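Local coordinates for sensor histidine kinase (PDB 3CIT), which probably acts as a phosphorelay sensor kinase in two-component signalling, the part described here being its GAF domain, at residues A[34-39]-A[113-118]; A[101-106]-A[133-138]; A[69-74]-A[93-98]; A[49-54]-A[61-66]. One frame throughout, in Å; residues are numbered along the deposited sequence. Where two conformers were deposited one is given.

Interaction 1: residues A[34-39]-A[113-118]. With SO4 (sulfate ion), chain C.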
loop_
_atom_site.group_PDB
_atom_site.type_symbol
_atom_site.label_atom_id
_atom_site.label_comp_id
_atom_site.label_asym_id
_atom_site.label_seq_id
_atom_site.Cartn_x
_atom_site.Cartn_y
_atom_site.Cartn_z
ATOM N N LYS A 34 3.607 24.231 -0.222
ATOM C CA LYS A 34 2.516 24.895 -0.948
ATOM C C LYS A 34 2.285 24.296 -2.320
ATOM O O LYS A 34 1.156 24.175 -2.741
ATOM C CB LYS A 34 2.803 26.373 -1.136
ATOM C CG LYS A 34 2.623 27.188 0.090
ATOM C CD LYS A 34 3.071 28.623 -0.190
ATOM C CE LYS A 34 2.892 29.510 1.015
ATOM N NZ LYS A 34 3.741 30.721 0.895
ATOM N N CYS A 35 3.349 23.923 -3.011
ATOM C CA CYS A 35 3.228 23.378 -4.365
ATOM C C CYS A 35 2.485 22.048 -4.343
ATOM O O CYS A 35 1.541 21.840 -5.104
ATOM C CB CYS A 35 4.618 23.199 -4.975
ATOM S SG CYS A 35 4.685 22.374 -6.588
ATOM N N VAL A 36 2.920 21.152 -3.470
ATOM C CA VAL A 36 2.308 19.841 -3.389
ATOM C C VAL A 36 0.877 19.963 -2.913
ATOM O O VAL A 36 -0.016 19.330 -3.470
ATOM C CB VAL A 36 3.129 18.865 -2.510
ATOM C CG1 VAL A 36 2.366 17.594 -2.221
ATOM C CG2 VAL A 36 4.459 18.552 -3.174
ATOM N N LEU A 37 0.620 20.775 -1.891
ATOM C CA LEU A 37 -0.758 20.877 -1.420
ATOM C C LEU A 37 -1.697 21.432 -2.504
ATOM O O LEU A 37 -2.762 20.844 -2.776
ATOM C CB LEU A 37 -0.812 21.722 -0.146
ATOM C CG LEU A 37 -2.150 21.863 0.513
ATOM C CD1 LEU A 37 -2.725 20.531 0.945
ATOM C CD2 LEU A 37 -1.941 22.835 1.694
ATOM N N GLN A 38 -1.299 22.520 -3.150
ATOM C CA GLN A 38 -2.112 23.133 -4.184
ATOM C C GLN A 38 -2.377 22.175 -5.336
ATOM O O GLN A 38 -3.529 22.032 -5.812
ATOM C CB GLN A 38 -1.443 24.411 -4.714
ATOM C CG GLN A 38 -1.466 25.528 -3.675
ATOM C CD GLN A 38 -0.836 26.823 -4.163
ATOM O OE1 GLN A 38 -0.107 26.847 -5.166
ATOM N NE2 GLN A 38 -1.077 27.891 -3.430
ATOM N N ARG A 39 -1.324 21.514 -5.800
ATOM C CA ARG A 39 -1.483 20.574 -6.923
ATOM C C ARG A 39 -2.329 19.356 -6.573
ATOM O O ARG A 39 -3.113 18.887 -7.405
ATOM C CB ARG A 39 -0.117 20.139 -7.440
ATOM C CG ARG A 39 0.556 21.278 -8.160
ATOM C CD ARG A 39 1.730 20.845 -8.937
ATOM N NE ARG A 39 2.383 21.971 -9.566
ATOM C CZ ARG A 39 3.416 21.848 -10.379
ATOM N NH1 ARG A 39 3.896 20.642 -10.675
ATOM N NH2 ARG A 39 3.939 22.928 -10.924
ATOM N N GLY A 113 4.073 13.268 9.381
ATOM C CA GLY A 113 3.094 14.246 8.951
ATOM C C GLY A 113 2.035 13.604 8.103
ATOM O O GLY A 113 2.093 12.396 7.851
ATOM N N THR A 114 1.051 14.411 7.717
ATOM C CA THR A 114 -0.059 13.984 6.881
ATOM C C THR A 114 -0.448 15.105 5.968
ATOM O O THR A 114 -0.614 16.243 6.422
ATOM C CB THR A 114 -1.368 13.669 7.656
ATOM O OG1 THR A 114 -1.048 13.122 8.926
ATOM C CG2 THR A 114 -2.157 12.710 6.832
ATOM N N LEU A 115 -0.591 14.784 4.687
ATOM C CA LEU A 115 -1.247 15.671 3.753
ATOM C C LEU A 115 -2.749 15.421 3.898
ATOM O O LEU A 115 -3.200 14.263 3.818
ATOM C CB LEU A 115 -0.704 15.383 2.337
ATOM C CG LEU A 115 -1.105 16.252 1.162
ATOM C CD1 LEU A 115 -0.679 17.691 1.429
ATOM C CD2 LEU A 115 -0.476 15.685 -0.182
ATOM N N VAL A 116 -3.515 16.477 4.158
ATOM C CA VAL A 116 -4.923 16.372 4.457
ATOM C C VAL A 116 -5.644 17.139 3.358
ATOM O O VAL A 116 -5.479 18.357 3.235
ATOM C CB VAL A 116 -5.288 16.964 5.845
ATOM C CG1 VAL A 116 -6.854 16.809 6.157
ATOM C CG2 VAL A 116 -4.476 16.320 7.007
ATOM N N LEU A 117 -6.394 16.433 2.520
ATOM C CA LEU A 117 -7.235 17.077 1.525
ATOM C C LEU A 117 -8.663 16.972 2.020
ATOM O O LEU A 117 -9.050 15.975 2.650
ATOM C CB LEU A 117 -7.103 16.380 0.163
ATOM C CG LEU A 117 -5.675 16.078 -0.321
ATOM C CD1 LEU A 117 -5.716 15.496 -1.790
ATOM C CD2 LEU A 117 -4.792 17.273 -0.202
ATOM N N ALA A 118 -9.473 17.990 1.740
ATOM C CA ALA A 118 -10.824 18.022 2.268
ATOM C C ALA A 118 -11.725 18.759 1.316
ATOM O O ALA A 118 -11.254 19.604 0.570
ATOM C CB ALA A 118 -10.851 18.703 3.647
HETATM S S SO4 C . 1.107 25.546 -10.696
HETATM O O1 SO4 C . 2.555 25.709 -10.801
HETATM O O2 SO4 C . 0.765 24.227 -10.181
HETATM O O3 SO4 C . 0.577 26.558 -9.787
HETATM O O4 SO4 C . 0.513 25.717 -12.021
#
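Helix-on-sheet packing at the heart of the GAF domain brings Val36 and Leu37 of helix 29-43 down on Leu115 and Leu117 of strand 111-119, the middle strand of the antiparallel sheet. The segment axes pass 9.7 Å apart at 34°, a spacing bridged by aliphatic branches. Leu37 supplies the central one: with CG anti to the backbone N (chi1 -177°), it sends CD1 to within 3.5 Å of Leu115 CD1. The same methyl meets Leu117 CD2 at 4.0 Å, where the two side chains pass in opposite directions. Leu115 forks between two helix residues, since its other methyl, CD2, lies 4.0 Å from Val36 CG1. Val36 also touches Thr20 of helix 3-26 and Leu141 of helix 128-156, which places it where three helices converge. Away from the sheet, Arg39 turns an edge of its guanidinium to a sulfate probably derived from the crystallisation liquor: NE donates to O2 over 2.8 Å and NH2 to O1 over 3.1 Å. Cys35 SG covers one guanidinium face near its rim, while NH1 forms a salt bridge with Glu23. Helices packed by apolar side chains on one face of an antiparallel sheet are a feature of the GAF fold.

Interaction 2: residues A[101-106]-A[133-138]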
loop_
_atom_site.group_PDB
_atom_site.type_symbol
_atom_site.label_atom_id
_atom_site.label_comp_id
_atom_site.label_asym_id
_atom_site.label_seq_id
_atom_site.Cartn_x
_atom_site.Cartn_y
_atom_site.Cartn_z
ATOM N N LEU A 101 -6.640 11.500 3.888
ATOM C CA LEU A 101 -5.368 11.587 4.602
ATOM C C LEU A 101 -4.311 10.810 3.831
ATOM O O LEU A 101 -4.566 9.663 3.444
ATOM C CB LEU A 101 -5.540 10.985 6.000
ATOM C CG LEU A 101 -6.634 11.606 6.888
ATOM C CD1 LEU A 101 -6.590 10.929 8.254
ATOM C CD2 LEU A 101 -6.425 13.072 7.018
ATOM N N LEU A 102 -3.147 11.428 3.618
ATOM C CA LEU A 102 -1.995 10.814 2.956
ATOM C C LEU A 102 -0.762 11.016 3.862
ATOM O O LEU A 102 -0.221 12.110 3.949
ATOM C CB LEU A 102 -1.753 11.432 1.576
ATOM C CG LEU A 102 -3.023 11.540 0.705
ATOM C CD1 LEU A 102 -2.946 12.577 -0.382
ATOM C CD2 LEU A 102 -3.356 10.116 0.160
ATOM N N PRO A 103 -0.318 9.960 4.529
ATOM C CA PRO A 103 0.804 10.071 5.415
ATOM C C PRO A 103 2.100 10.433 4.718
ATOM O O PRO A 103 2.334 10.049 3.556
ATOM C CB PRO A 103 0.941 8.659 6.013
ATOM C CG PRO A 103 -0.319 7.998 5.775
ATOM C CD PRO A 103 -0.885 8.593 4.534
ATOM N N LEU A 104 2.932 11.157 5.446
ATOM C CA LEU A 104 4.307 11.422 5.063
ATOM C C LEU A 104 5.238 10.517 5.859
ATOM O O LEU A 104 5.262 10.545 7.074
ATOM C CB LEU A 104 4.680 12.888 5.327
ATOM C CG LEU A 104 4.306 13.932 4.274
ATOM C CD1 LEU A 104 2.830 14.131 4.180
ATOM C CD2 LEU A 104 5.047 15.268 4.577
ATOM N N ARG A 105 6.012 9.711 5.143
ATOM C CA ARG A 105 6.971 8.819 5.760
ATOM C C ARG A 105 8.252 8.860 4.956
ATOM O O ARG A 105 8.222 8.687 3.730
ATOM C CB ARG A 105 6.404 7.411 5.810
ATOM C CG ARG A 105 7.298 6.445 6.557
ATOM C CD ARG A 105 6.670 5.060 6.660
ATOM N NE ARG A 105 5.411 5.057 7.414
ATOM C CZ ARG A 105 5.318 4.803 8.725
ATOM N NH1 ARG A 105 6.394 4.524 9.432
ATOM N NH2 ARG A 105 4.139 4.804 9.336
ATOM N N GLY A 106 9.366 9.124 5.642
ATOM C CA GLY A 106 10.675 9.097 5.017
ATOM C C GLY A 106 11.432 7.859 5.438
ATOM O O GLY A 106 10.871 6.749 5.574
ATOM N N SER A 133 -1.588 7.914 -6.685
ATOM C CA SER A 133 -0.694 8.946 -7.196
ATOM C C SER A 133 -0.468 10.034 -6.145
ATOM O O SER A 133 0.677 10.450 -5.918
ATOM C CB SER A 133 -1.256 9.513 -8.516
ATOM O OG SER A 133 -1.342 8.482 -9.468
ATOM N N LEU A 134 -1.541 10.500 -5.494
ATOM C CA LEU A 134 -1.405 11.489 -4.418
ATOM C C LEU A 134 -0.596 10.942 -3.246
ATOM O O LEU A 134 0.196 11.674 -2.670
ATOM C CB LEU A 134 -2.770 11.987 -3.921
ATOM C CG LEU A 134 -3.580 12.759 -4.965
ATOM C CD1 LEU A 134 -4.930 13.184 -4.438
ATOM C CD2 LEU A 134 -2.805 13.991 -5.449
ATOM N N GLN A 135 -0.786 9.674 -2.899
ATOM C CA GLN A 135 0.031 9.047 -1.866
ATOM C C GLN A 135 1.515 9.048 -2.240
ATOM O O GLN A 135 2.382 9.358 -1.421
ATOM C CB GLN A 135 -0.450 7.620 -1.552
ATOM C CG GLN A 135 0.423 6.961 -0.453
ATOM C CD GLN A 135 0.410 7.743 0.916
ATOM O OE1 GLN A 135 1.347 8.547 1.264
ATOM N NE2 GLN A 135 -0.663 7.514 1.679
ATOM N N LEU A 136 1.838 8.708 -3.483
ATOM C CA LEU A 136 3.237 8.816 -3.916
ATOM C C LEU A 136 3.745 10.267 -3.889
ATOM O O LEU A 136 4.886 10.538 -3.512
ATOM C CB LEU A 136 3.439 8.208 -5.306
ATOM C CG LEU A 136 4.889 8.223 -5.816
ATOM C CD1 LEU A 136 5.822 7.433 -4.858
ATOM C CD2 LEU A 136 4.958 7.650 -7.236
ATOM N N LEU A 137 2.937 11.217 -4.337
ATOM C CA LEU A 137 3.347 12.640 -4.244
ATOM C C LEU A 137 3.698 13.038 -2.780
ATOM O O LEU A 137 4.703 13.748 -2.524
ATOM C CB LEU A 137 2.238 13.530 -4.760
ATOM C CG LEU A 137 2.592 14.967 -5.048
ATOM C CD1 LEU A 137 3.770 14.985 -6.033
ATOM C CD2 LEU A 137 1.332 15.617 -5.657
ATOM N N ALA A 138 2.892 12.566 -1.824
ATOM C CA ALA A 138 3.187 12.773 -0.389
ATOM C C ALA A 138 4.511 12.134 0.019
ATOM O O ALA A 138 5.272 12.701 0.770
ATOM C CB ALA A 138 2.037 12.267 0.530
#
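Strand 98-105 and helix 128-156 run in roughly the same direction where Leu102, Pro103 and Leu104 meet Leu134, Gln135 and Ala138, their segment axes 31° apart and only 7.7 Å from each other. This is the alpha/beta interface of the GAF fold, and the small Ala138 suits so close an approach, its CA 5.7 Å from Leu104 CA. Leu102 points at the helix and divides its contacts. Its CD1 presses on Leu134 CB at 3.6 Å, CD2 lies beside the backbone of Gln135, and CB faces Ala138 CB at 4.0 Å. Setting CG anti to the carbonyl carbon (chi1 -48°) carries both methyls against the turn that holds Leu134 and Gln135. The Gln135 side chain, bent at its second torsion, crosses that of Pro103 at about a right angle. Leu134 reaches on to Leu117 and to Leu16 of helix 3-26, while the outer side of the helix touches a second subunit, with Leu136 on Leu17 of that chain. At the far end of the contact, the Ala138 methyl sits 3.8 Å from Pro103 O and Leu104 CG lies 3.8 Å from Ala138 O.

Interaction 3: residues A[69-74]-A[93-98]. With GOL (glycerol), chain F.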
loop_
_atom_site.group_PDB
_atom_site.type_symbol
_atom_site.label_atom_id
_atom_site.label_comp_id
_atom_site.label_asym_id
_atom_site.label_seq_id
_atom_site.Cartn_x
_atom_site.Cartn_y
_atom_site.Cartn_z
ATOM N N LYS A 69 -9.322 29.247 5.838
ATOM C CA LYS A 69 -8.743 28.914 7.124
ATOM C C LYS A 69 -9.840 28.608 8.150
ATOM O O LYS A 69 -9.638 27.774 9.034
ATOM C CB LYS A 69 -7.824 30.044 7.602
ATOM C CG LYS A 69 -6.565 30.202 6.743
ATOM C CD LYS A 69 -5.718 31.420 7.151
ATOM C CE LYS A 69 -4.358 31.425 6.442
ATOM N NZ LYS A 69 -4.345 30.645 5.143
ATOM N N GLU A 70 -10.993 29.254 7.993
ATOM C CA GLU A 70 -12.161 29.051 8.851
ATOM C C GLU A 70 -12.580 27.579 8.822
ATOM O O GLU A 70 -12.678 26.930 9.869
ATOM C CB GLU A 70 -13.300 30.017 8.425
ATOM C CG GLU A 70 -14.731 29.632 8.844
ATOM C CD GLU A 70 -15.762 30.761 8.803
ATOM O OE1 GLU A 70 -15.519 31.834 8.157
ATOM O OE2 GLU A 70 -16.825 30.576 9.434
ATOM N N ARG A 71 -12.807 27.026 7.633
ATOM C CA ARG A 71 -13.242 25.635 7.537
ATOM C C ARG A 71 -12.101 24.704 7.907
ATOM O O ARG A 71 -12.315 23.683 8.597
ATOM C CB ARG A 71 -13.847 25.292 6.152
ATOM C CG ARG A 71 -15.165 26.039 5.884
ATOM C CD ARG A 71 -16.015 25.406 4.751
ATOM N NE ARG A 71 -17.327 26.100 4.739
ATOM C CZ ARG A 71 -18.511 25.519 4.538
ATOM N NH1 ARG A 71 -18.603 24.222 4.323
ATOM N NH2 ARG A 71 -19.620 26.267 4.557
ATOM N N LEU A 72 -10.879 25.058 7.518
ATOM C CA LEU A 72 -9.720 24.216 7.872
ATOM C C LEU A 72 -9.600 24.039 9.401
ATOM O O LEU A 72 -9.237 22.945 9.845
ATOM C CB LEU A 72 -8.421 24.806 7.314
ATOM C CG LEU A 72 -8.244 24.650 5.792
ATOM C CD1 LEU A 72 -7.004 25.420 5.360
ATOM C CD2 LEU A 72 -8.208 23.187 5.420
ATOM N N SER A 73 -9.966 25.071 10.171
ATOM C CA SER A 73 -9.842 25.040 11.648
ATOM C C SER A 73 -10.686 23.942 12.285
ATOM O O SER A 73 -10.429 23.528 13.427
ATOM C CB SER A 73 -10.178 26.387 12.268
ATOM O OG SER A 73 -11.552 26.639 12.266
ATOM N N THR A 74 -11.723 23.507 11.577
ATOM C CA THR A 74 -12.658 22.505 12.085
ATOM C C THR A 74 -12.089 21.098 12.069
ATOM O O THR A 74 -12.630 20.212 12.704
ATOM C CB THR A 74 -13.989 22.501 11.296
ATOM O OG1 THR A 74 -13.782 22.045 9.949
ATOM C CG2 THR A 74 -14.632 23.920 11.339
ATOM N N GLY A 93 -22.585 16.318 7.546
ATOM C CA GLY A 93 -23.163 17.476 8.203
ATOM C C GLY A 93 -22.168 18.531 8.665
ATOM O O GLY A 93 -22.597 19.572 9.203
ATOM N N THR A 94 -20.865 18.268 8.472
ATOM C CA THR A 94 -19.795 19.147 8.943
ATOM C C THR A 94 -19.409 20.110 7.850
ATOM O O THR A 94 -19.917 20.044 6.714
ATOM C CB THR A 94 -18.542 18.342 9.388
ATOM O OG1 THR A 94 -18.000 17.686 8.253
ATOM C CG2 THR A 94 -18.866 17.304 10.547
ATOM N N HIS A 95 -18.505 21.025 8.176
ATOM C CA HIS A 95 -18.028 22.009 7.210
ATOM C C HIS A 95 -17.210 21.373 6.065
ATOM O O HIS A 95 -17.116 21.939 4.983
ATOM C CB HIS A 95 -17.192 23.063 7.929
ATOM C CG HIS A 95 -18.009 24.078 8.667
ATOM N ND1 HIS A 95 -18.448 23.880 9.958
ATOM C CD2 HIS A 95 -18.506 25.270 8.279
ATOM C CE1 HIS A 95 -19.150 24.931 10.345
ATOM N NE2 HIS A 95 -19.213 25.785 9.341
ATOM N N LEU A 96 -16.601 20.235 6.349
ATOM C CA LEU A 96 -15.728 19.485 5.432
ATOM C C LEU A 96 -16.102 18.022 5.486
ATOM O O LEU A 96 -15.467 17.190 6.168
ATOM C CB LEU A 96 -14.236 19.677 5.779
ATOM C CG LEU A 96 -13.700 21.105 5.613
ATOM C CD1 LEU A 96 -12.293 21.277 6.188
ATOM C CD2 LEU A 96 -13.725 21.550 4.125
ATOM N N PRO A 97 -17.211 17.692 4.830
ATOM C CA PRO A 97 -17.747 16.338 4.948
ATOM C C PRO A 97 -16.952 15.176 4.326
ATOM O O PRO A 97 -17.338 14.038 4.516
ATOM C CB PRO A 97 -19.134 16.434 4.314
ATOM C CG PRO A 97 -19.150 17.669 3.531
ATOM C CD PRO A 97 -18.096 18.594 4.068
ATOM N N CYS A 98 -15.912 15.475 3.569
ATOM C CA CYS A 98 -15.061 14.466 2.936
ATOM C C CYS A 98 -13.619 14.891 3.200
ATOM O O CYS A 98 -13.252 16.042 2.936
ATOM C CB CYS A 98 -15.354 14.416 1.402
ATOM S SG CYS A 98 -16.907 13.672 1.129
HETATM C C1 GOL F . -18.945 28.558 7.693
HETATM O O1 GOL F . -20.216 28.076 8.133
HETATM C C2 GOL F . -19.035 29.434 6.439
HETATM O O2 GOL F . -19.929 28.905 5.466
HETATM C C3 GOL F . -17.646 29.754 5.874
HETATM O O3 GOL F . -16.994 28.730 5.124
HETATM O O HOH W 1 -20.425 21.785 4.253
HETATM O O HOH W 2 -15.541 20.132 9.439
#
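Polar contacts dominate where Arg71, on the short helix 69-72, reaches His95 in the loop before strand 98-105. Arg71 NH1 donates to His95 O over 2.8 Å, arriving in the carbonyl plane on a lone pair, although the bond is bent to 140° at the hydrogen. A water accepts from the same NH1 and probably donates to Thr94 O, adding a second link to the loop. NE and NH2 hold a glycerol, probably from the crystallisation liquor: NE bonds O3 at 2.7 Å and NH2 bonds O2 at 2.8 Å. Glycerol O1 lies in the plane of the His95 ring, 2.8 Å from NE2, so one small molecule spans both residues.

Flat groups meet nearly perpendicularly. The imidazole turns its edge to the guanidinium, with His95 CD2 over the centre of one face and the planes 79° apart.

Bonds within 69-74 shape the other side. Thr74 OG1, placed between its backbone N and carbonyl carbon (chi1 67°), donates to Arg71 O over 2.6 Å, and that oxygen also accepts from Thr74 N. OG1 in turn accepts a hydrogen bond from a second water.

Van der Waals contact comes from Leu96, whose CD1 lies 3.4 Å from Arg71 O and whose side chain continues to His48. The short helix after the hairpin is thus joined to the loop leading into strand 98-105, a packing of connecting segments at the periphery of this GAF domain.

Interaction 4: residues A[49-54]-A[61-66]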
loop_
_atom_site.group_PDB
_atom_site.type_symbol
_atom_site.label_atom_id
_atom_site.label_comp_id
_atom_site.label_asym_id
_atom_site.label_seq_id
_atom_site.Cartn_x
_atom_site.Cartn_y
_atom_site.Cartn_z
ATOM N N GLY A 49 -7.310 22.047 1.968
ATOM C CA GLY A 49 -6.275 21.131 2.364
ATOM C C GLY A 49 -5.333 21.746 3.347
ATOM O O GLY A 49 -5.248 22.978 3.499
ATOM N N LEU A 50 -4.647 20.889 4.067
ATOM C CA LEU A 50 -3.539 21.344 4.861
ATOM C C LEU A 50 -2.454 20.270 4.925
ATOM O O LEU A 50 -2.661 19.113 4.542
ATOM C CB LEU A 50 -4.039 21.817 6.237
ATOM C CG LEU A 50 -4.828 20.884 7.119
ATOM C CD1 LEU A 50 -3.915 19.843 7.688
ATOM C CD2 LEU A 50 -5.541 21.656 8.253
ATOM N N LEU A 51 -1.293 20.692 5.393
ATOM C CA LEU A 51 -0.197 19.801 5.698
ATOM C C LEU A 51 0.117 19.894 7.194
ATOM O O LEU A 51 0.265 20.988 7.752
ATOM C CB LEU A 51 1.021 20.178 4.865
ATOM C CG LEU A 51 2.238 19.291 5.033
ATOM C CD1 LEU A 51 1.950 17.803 4.555
ATOM C CD2 LEU A 51 3.405 19.898 4.256
ATOM N N LEU A 52 0.188 18.731 7.837
ATOM C CA LEU A 52 0.486 18.628 9.254
ATOM C C LEU A 52 1.836 17.966 9.385
ATOM O O LEU A 52 2.102 16.991 8.695
ATOM C CB LEU A 52 -0.537 17.740 9.941
ATOM C CG LEU A 52 -1.969 18.221 9.957
ATOM C CD1 LEU A 52 -2.833 17.216 10.743
ATOM C CD2 LEU A 52 -2.056 19.652 10.555
ATOM N N GLU A 53 2.678 18.472 10.272
ATOM C CA GLU A 53 3.957 17.849 10.564
ATOM C C GLU A 53 4.212 17.841 12.070
ATOM O O GLU A 53 3.775 18.741 12.791
ATOM C CB GLU A 53 5.087 18.561 9.844
ATOM C CG GLU A 53 5.059 18.357 8.330
ATOM C CD GLU A 53 6.011 19.295 7.629
ATOM O OE1 GLU A 53 7.213 19.215 7.920
ATOM O OE2 GLU A 53 5.547 20.093 6.789
ATOM N N TRP A 54 4.874 16.792 12.538
ATOM C CA TRP A 54 5.187 16.632 13.970
ATOM C C TRP A 54 6.562 15.984 14.153
ATOM O O TRP A 54 7.082 15.371 13.254
ATOM C CB TRP A 54 4.102 15.811 14.663
ATOM C CG TRP A 54 3.798 14.501 14.002
ATOM C CD1 TRP A 54 4.487 13.326 14.139
ATOM C CD2 TRP A 54 2.737 14.242 13.106
ATOM N NE1 TRP A 54 3.921 12.352 13.358
ATOM C CE2 TRP A 54 2.844 12.886 12.708
ATOM C CE3 TRP A 54 1.713 15.024 12.569
ATOM C CZ2 TRP A 54 1.947 12.301 11.841
ATOM C CZ3 TRP A 54 0.804 14.431 11.716
ATOM C CH2 TRP A 54 0.943 13.085 11.339
ATOM N N GLN A 61 2.208 20.721 13.958
ATOM C CA GLN A 61 2.223 22.051 13.376
ATOM C C GLN A 61 1.593 21.969 11.985
ATOM O O GLN A 61 1.860 21.031 11.255
ATOM C CB GLN A 61 3.660 22.560 13.282
ATOM C CG GLN A 61 4.377 22.697 14.648
ATOM C CD GLN A 61 3.715 23.709 15.571
ATOM O OE1 GLN A 61 3.304 24.784 15.127
ATOM N NE2 GLN A 61 3.603 23.371 16.865
ATOM N N THR A 62 0.763 22.958 11.653
ATOM C CA THR A 62 0.149 23.092 10.335
ATOM C C THR A 62 1.116 23.903 9.485
ATOM O O THR A 62 1.363 25.066 9.763
ATOM C CB THR A 62 -1.220 23.794 10.461
ATOM O OG1 THR A 62 -2.082 22.980 11.262
ATOM C CG2 THR A 62 -1.849 24.058 9.097
ATOM N N THR A 63 1.714 23.283 8.481
ATOM C CA THR A 63 2.799 23.904 7.752
ATOM C C THR A 63 2.426 24.475 6.390
ATOM O O THR A 63 3.250 25.141 5.743
ATOM C CB THR A 63 3.980 22.929 7.585
ATOM O OG1 THR A 63 3.565 21.809 6.818
ATOM C CG2 THR A 63 4.562 22.492 8.954
ATOM N N ALA A 64 1.212 24.200 5.931
ATOM C CA ALA A 64 0.672 24.730 4.674
ATOM C C ALA A 64 -0.844 24.600 4.721
ATOM O O ALA A 64 -1.367 23.721 5.403
ATOM C CB ALA A 64 1.222 23.997 3.476
ATOM N N ARG A 65 -1.536 25.515 4.049
ATOM C CA ARG A 65 -3.001 25.509 3.999
ATOM C C ARG A 65 -3.441 25.896 2.617
ATOM O O ARG A 65 -2.773 26.673 1.938
ATOM C CB ARG A 65 -3.592 26.539 4.965
ATOM C CG ARG A 65 -3.480 26.210 6.425
ATOM C CD ARG A 65 -3.911 27.440 7.207
ATOM N NE ARG A 65 -3.768 27.266 8.643
ATOM C CZ ARG A 65 -2.676 27.551 9.356
ATOM N NH1 ARG A 65 -1.576 28.021 8.788
ATOM N NH2 ARG A 65 -2.695 27.354 10.681
ATOM N N HIS A 66 -4.596 25.401 2.241
ATOM C CA HIS A 66 -5.225 25.738 0.998
ATOM C C HIS A 66 -6.716 25.817 1.242
ATOM O O HIS A 66 -7.281 24.931 1.876
ATOM C CB HIS A 66 -4.932 24.671 -0.061
ATOM C CG HIS A 66 -5.653 24.911 -1.343
ATOM N ND1 HIS A 66 -5.274 25.892 -2.230
ATOM C CD2 HIS A 66 -6.779 24.358 -1.848
ATOM C CE1 HIS A 66 -6.114 25.904 -3.248
ATOM N NE2 HIS A 66 -7.047 24.994 -3.034
#
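Thr63 holds OG1 between its backbone N and carbonyl carbon (chi1 63°), and Glu53 sets CG anti to its carbonyl carbon (chi1 -70°) before extending, torsions that turn hydroxyl and carboxylate toward each other across a beta hairpin interrupted by a beta bulge. Thr63 OG1 donates to Glu53 OE2 over 2.6 Å, reaching it from the anti side and 34° out of the carboxylate plane. The same oxygen forms a salt bridge with Arg33 of helix 29-43; this second partner would be expected to favour the charged carboxylate.

The bulge lies at Thr63 and Ala64, both opposite Leu51. Thr63 N donates to Leu51 O at 2.8 Å, whereas Leu51 N reaches past it to Ala64 O at 3.0 Å; Ala64 N is buried with no partner. The extra residue shifts the register by one: Leu50 faces Arg65, but Leu52 faces Thr62. Regular antiparallel pairing resumes on both sides, with reciprocal bonds between Gly49 and His66 and between Glu53 and Gln61. At the latter pair, Gln61 N lies 2.8 Å from Glu53 O, and both donors approach nearly along the C=O axis.

Leu51 points to the helix-covered face, where its CB meets Ala64 CB at 4.1 Å and its side chain continues to Leu115 and Leu141. Its CD2 also lies 3.2 Å from Thr63 OG1. On the other face, Leu52 CD2 approaches Thr62 OG1 to 3.4 Å, and Thr62 CG2 sits over the centre of the Arg65 guanidinium, 3.6 Å above its plane.

Overall arrangement
Three of the four contacts share one antiparallel sheet and show how chemistry follows depth. Interactions 1 and 2 are buried and mainly aliphatic, with Gln135 the polar exception in interaction 2, and press two different helices on neighbouring strands; Leu115 N, 2.8 Å from Leu102 O, joins them through the sheet. Interaction 4 extends that sheet to its outer strand within the chain, mixing backbone bonds with leucines on both faces, of which Leu51 turns to the helices and meets Leu104. Interaction 3, whose centre lies about 17 Å from that of the chain, uses charged and hydroxyl groups and water, with a glycerol bound there. It still touches interactions 4 and 1, through Leu72 against Gly49 and His66 and Leu96 against Ala118.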